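Local coordinates for protein Phospholipase/Carboxylesterase (Dyadobacter fermentans, PDB 4H0C) that probably hydrolyses carboxylic esters, perhaps including palmitoyl groups on proteins, as an alpha/beta-hydrolase of the phospholipase/carboxylesterase family, at residues Ser8-Thr13 with Ala54-Asn59; Ala21-Val26 with Asp48-Tyr53. One frame throughout, in Å; residues are numbered along the deposited sequence. Where two conformers were deposited one is given.

Interaction 1 (Ser8-Thr13 with Ala54-Asn59); sequences SKQIIT and APQATN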
# COMPACT_ATOMS: atom_id res chain seq x y z
N SER A 8 -10.04 4.63 13.87
CA SER A 8 -11.45 4.27 13.85
C SER A 8 -11.87 3.89 12.42
O SER A 8 -11.20 4.24 11.45
CB SER A 8 -12.31 5.40 14.42
OG SER A 8 -12.27 6.55 13.59
N LYS A 9 -13.00 3.21 12.30
CA LYS A 9 -13.49 2.69 11.02
C LYS A 9 -14.07 3.81 10.16
O LYS A 9 -15.28 4.02 10.11
CB LYS A 9 -14.51 1.57 11.26
CG LYS A 9 -14.90 0.76 10.03
CD LYS A 9 -15.68 -0.48 10.45
CE LYS A 9 -16.80 -0.81 9.48
NZ LYS A 9 -17.76 -1.80 10.08
N GLN A 10 -13.18 4.54 9.49
CA GLN A 10 -13.54 5.62 8.58
C GLN A 10 -13.15 5.17 7.17
O GLN A 10 -11.97 5.11 6.83
CB GLN A 10 -12.77 6.89 8.94
CG GLN A 10 -13.00 7.48 10.33
CD GLN A 10 -12.23 8.78 10.52
OE1 GLN A 10 -11.21 8.83 11.22
NE2 GLN A 10 -12.70 9.84 9.88
N ILE A 11 -14.14 4.81 6.35
CA ILE A 11 -13.86 4.23 5.04
C ILE A 11 -14.65 4.99 3.99
O ILE A 11 -15.88 5.00 4.01
CB ILE A 11 -14.23 2.72 4.96
CG1 ILE A 11 -13.43 1.89 5.98
CG2 ILE A 11 -13.96 2.19 3.55
CD1 ILE A 11 -14.07 0.56 6.36
N ILE A 12 -13.94 5.61 3.06
CA ILE A 12 -14.56 6.37 1.97
C ILE A 12 -14.56 5.52 0.71
O ILE A 12 -13.56 4.89 0.38
CB ILE A 12 -13.80 7.70 1.79
CG1 ILE A 12 -14.09 8.60 2.99
CG2 ILE A 12 -14.19 8.41 0.51
CD1 ILE A 12 -13.16 9.78 3.13
N THR A 13 -15.70 5.46 0.02
CA THR A 13 -15.80 4.67 -1.19
C THR A 13 -16.07 5.54 -2.42
O THR A 13 -16.66 6.63 -2.32
CB THR A 13 -16.89 3.58 -1.08
OG1 THR A 13 -18.16 4.20 -0.89
CG2 THR A 13 -16.60 2.63 0.10
N ALA A 54 -11.03 3.70 0.33
CA ALA A 54 -9.89 4.43 0.87
C ALA A 54 -10.15 4.69 2.36
O ALA A 54 -10.98 5.54 2.69
CB ALA A 54 -9.69 5.73 0.12
N PRO A 55 -9.47 3.96 3.26
CA PRO A 55 -9.68 4.23 4.68
C PRO A 55 -8.99 5.52 5.06
O PRO A 55 -7.94 5.85 4.49
CB PRO A 55 -9.03 3.03 5.39
CG PRO A 55 -8.02 2.51 4.42
CD PRO A 55 -8.61 2.77 3.04
N GLN A 56 -9.58 6.27 6.00
CA GLN A 56 -8.98 7.52 6.46
C GLN A 56 -8.24 7.28 7.77
O GLN A 56 -8.83 6.78 8.73
CB GLN A 56 -10.06 8.59 6.68
CG GLN A 56 -9.56 9.84 7.39
CD GLN A 56 -8.63 10.67 6.52
OE1 GLN A 56 -8.97 11.00 5.37
NE2 GLN A 56 -7.46 11.03 7.06
N ALA A 57 -6.98 7.71 7.84
CA ALA A 57 -6.19 7.59 9.07
C ALA A 57 -6.62 8.61 10.11
O ALA A 57 -6.85 9.79 9.80
CB ALA A 57 -4.70 7.71 8.79
N THR A 58 -6.74 8.15 11.35
CA THR A 58 -6.88 9.03 12.48
C THR A 58 -5.60 9.84 12.58
O THR A 58 -4.52 9.32 12.30
CB THR A 58 -7.15 8.21 13.76
OG1 THR A 58 -8.44 7.60 13.61
CG2 THR A 58 -7.16 9.08 15.02
N ASN A 59 -5.74 11.13 12.90
CA ASN A 59 -4.63 12.10 12.90
C ASN A 59 -4.00 12.31 11.51
O ASN A 59 -2.90 12.89 11.39
CB ASN A 59 -3.57 11.72 13.93
CG ASN A 59 -4.11 11.76 15.36
OD1 ASN A 59 -4.90 12.65 15.69
ND2 ASN A 59 -3.70 10.81 16.21
O HOH W 1 -9.33 6.28 11.31

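Interaction 2 (Ala21-Val26 with Asp48-Tyr53); sequences AKKAVV and DEMAIY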
# COMPACT_ATOMS: atom_id res chain seq x y z
N ALA A 21 -19.15 -4.38 -9.18
CA ALA A 21 -17.73 -4.34 -9.54
C ALA A 21 -17.11 -5.73 -9.70
O ALA A 21 -17.35 -6.62 -8.89
CB ALA A 21 -16.97 -3.53 -8.51
N LYS A 22 -16.32 -5.86 -10.76
CA LYS A 22 -15.50 -7.04 -11.04
C LYS A 22 -14.23 -7.04 -10.17
O LYS A 22 -13.66 -8.10 -9.88
CB LYS A 22 -15.09 -7.03 -12.53
CG LYS A 22 -16.26 -6.92 -13.51
CD LYS A 22 -15.83 -7.03 -14.97
CE LYS A 22 -15.16 -5.74 -15.44
NZ LYS A 22 -16.09 -4.58 -15.49
N LYS A 23 -13.79 -5.85 -9.77
CA LYS A 23 -12.50 -5.67 -9.10
C LYS A 23 -12.64 -4.58 -8.05
O LYS A 23 -13.62 -3.80 -8.07
CB LYS A 23 -11.41 -5.26 -10.11
CG LYS A 23 -11.24 -6.18 -11.29
CD LYS A 23 -10.25 -5.61 -12.30
CE LYS A 23 -9.82 -6.72 -13.26
NZ LYS A 23 -8.94 -6.14 -14.31
N ALA A 24 -11.69 -4.52 -7.12
CA ALA A 24 -11.67 -3.48 -6.12
C ALA A 24 -10.27 -3.03 -5.90
O ALA A 24 -9.32 -3.77 -6.19
CB ALA A 24 -12.24 -3.98 -4.80
N VAL A 25 -10.13 -1.81 -5.40
CA VAL A 25 -8.79 -1.31 -5.06
C VAL A 25 -8.84 -0.62 -3.70
O VAL A 25 -9.77 0.16 -3.44
CB VAL A 25 -8.20 -0.35 -6.14
CG1 VAL A 25 -9.06 0.91 -6.32
CG2 VAL A 25 -6.77 0.05 -5.75
N VAL A 26 -7.90 -0.99 -2.84
CA VAL A 26 -7.72 -0.36 -1.54
C VAL A 26 -6.64 0.70 -1.71
O VAL A 26 -5.51 0.36 -2.07
CB VAL A 26 -7.28 -1.41 -0.48
CG1 VAL A 26 -7.04 -0.71 0.85
CG2 VAL A 26 -8.31 -2.52 -0.37
N ASP A 48 -10.96 2.31 -13.56
CA ASP A 48 -12.36 2.54 -13.90
C ASP A 48 -13.26 1.30 -13.71
O ASP A 48 -14.48 1.44 -13.64
CB ASP A 48 -12.48 3.12 -15.30
CG ASP A 48 -12.12 2.12 -16.35
OD1 ASP A 48 -10.92 1.81 -16.48
OD2 ASP A 48 -13.04 1.63 -17.05
N GLU A 49 -12.66 0.10 -13.60
CA GLU A 49 -13.43 -1.13 -13.33
C GLU A 49 -13.46 -1.50 -11.83
O GLU A 49 -14.10 -2.50 -11.43
CB GLU A 49 -12.93 -2.30 -14.17
CG GLU A 49 -13.25 -2.12 -15.64
CD GLU A 49 -12.57 -3.14 -16.53
OE1 GLU A 49 -11.31 -3.20 -16.51
OE2 GLU A 49 -13.29 -3.87 -17.24
N MSE A 50 -12.84 -0.66 -11.00
CA MSE A 50 -12.73 -0.98 -9.57
C MSE A 50 -13.74 -0.25 -8.70
O MSE A 50 -14.05 0.94 -8.91
CB MSE A 50 -11.35 -0.66 -9.01
CG MSE A 50 -10.22 -1.68 -9.35
SE MSE A 50 -9.83 -1.60 -11.25
CE MSE A 50 -8.10 -2.47 -11.13
N ALA A 51 -14.23 -0.99 -7.70
CA ALA A 51 -14.84 -0.38 -6.52
C ALA A 51 -13.65 0.15 -5.72
O ALA A 51 -12.72 -0.59 -5.43
CB ALA A 51 -15.63 -1.41 -5.72
N ILE A 52 -13.68 1.43 -5.38
CA ILE A 52 -12.55 2.08 -4.68
C ILE A 52 -12.88 2.24 -3.21
O ILE A 52 -13.92 2.82 -2.87
CB ILE A 52 -12.22 3.45 -5.32
CG1 ILE A 52 -11.79 3.28 -6.78
CG2 ILE A 52 -11.23 4.24 -4.46
CD1 ILE A 52 -11.83 4.58 -7.57
N TYR A 53 -12.03 1.68 -2.35
CA TYR A 53 -12.11 1.89 -0.90
C TYR A 53 -10.86 2.61 -0.42
O TYR A 53 -9.75 2.17 -0.70
CB TYR A 53 -12.12 0.53 -0.18
CG TYR A 53 -13.45 -0.19 -0.27
CD1 TYR A 53 -14.22 -0.43 0.88
CD2 TYR A 53 -13.93 -0.66 -1.49
CE1 TYR A 53 -15.44 -1.09 0.80
CE2 TYR A 53 -15.17 -1.31 -1.57
CZ TYR A 53 -15.91 -1.52 -0.41
OH TYR A 53 -17.12 -2.16 -0.45
O HOH W 2 -16.21 -3.60 -12.77

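Interaction 1 (Ser8-Thr13 with Ala54-Asn59)
Q10 and Q56 face each other beside two antiparallel bridges, an example of how backbone and side-chain contacts succeed one another along a strand pair. I12 and A54 form the hydrogen-bonded pair, I12 N reaching A54 O at 3.0 Å and A54 N reaching I12 O at 2.8 Å; I11 and P55 follow as the non-hydrogen-bonded pair. Q56 N makes a further bond, 2.8 Å from Q10 O and nearly straight at 167°.

Followed outward, Q56 begins with CB against Q10 CB at 3.9 Å. A chi1 of 170° swings CG away from the backbone N, and it lies 4.0 Å from Q10 NE2. The bend at chi2 (71°) turns the amide toward the following residue: NE2 donates to A57 O at 3.1 Å, on a lone pair in the carbonyl plane, while OE1 accepts from A35 N. With an alanine in place of Q56, A35 N and A57 O would probably lose their side-chain partners, and Q10 NE2 its contact with CG.

Next to this bond a water lies within hydrogen-bonding distance of S8 O, Q56 O and T58 OG1, the last having a second partner in T6 O.

Among its neighbours, strand 11-15 is the outermost strand of the sheet and 50-55 the next one in: I12 and A54 pack on helix 35-39, whereas I11 and P55 meet helix 77-94.

Interaction 2 (Ala21-Val26 with Asp48-Tyr53)
The beta-alpha-beta unit of strand 23-28, helix 35-39 and strand 50-55 sets these strands side by side and parallel, a standard element of the alpha/beta-hydrolase fold. Between 23-26 and 50-53 the axes approach to 4.1 Å at 24°. The backbone bonds show how a parallel ladder alternates: A51 N donates to K23 O and A51 O accepts from V25 N, so A51 is gripped at both backbone polar atoms, and Y53 N continues to V25 O at 2.9 Å.

On the face carrying K23, V25, M50 and I52, the selenomethionine M50 crosses K23 obliquely and V25 at about a right angle, its CB 3.9 Å from V25 CG1. Its chain, bent at chi2 (68°), sets CG 3.8 Å from K23 CB and takes CE to 4.0 Å from K23 CD. V25 places CG1 between its backbone N and carbonyl carbon (chi1 61°), which brings that methyl to 3.6 Å from I52 CG1; the two side chains lie alongside, pointing the same way. On the other face A21 CB meets A51 CB at 3.8 Å, and Y53 extends to I11 and V88.

At the entrance to the strands one conformer of K22 curls over E49, its NZ 3.4 Å from OE2 in a salt bridge and donating to a water. That water also accepts from K22 N and donates to E49 O. The chemistry thus changes along the pair: charge and water close the more exposed start, though with a second K22 conformer the bridge is not fixed; hydrocarbon packing and backbone bonds hold the rest, but K23 N is buried without a partner.

The two contacts illustrate how one strand can serve two partners. Strand 50-55 lies between 11-15, antiparallel to it, and 23-28, parallel to it; interaction 2 uses its beginning and interaction 1 its end and the loop beyond, with centres about 17 Å apart. They meet where T13 CB packs 3.5 Å from I52 O and I11 CG2 lies 3.8 Å from Y53 CD1. Along the chain the order is 8-13, 21-26, 48-53, 54-59, so interaction 1 encloses interaction 2. Together they assemble the first three strands of the mixed sheet in the order 1-3-2, and strand 23-28 passes the sheet on to 102-107, which leads to the probable nucleophile elbow.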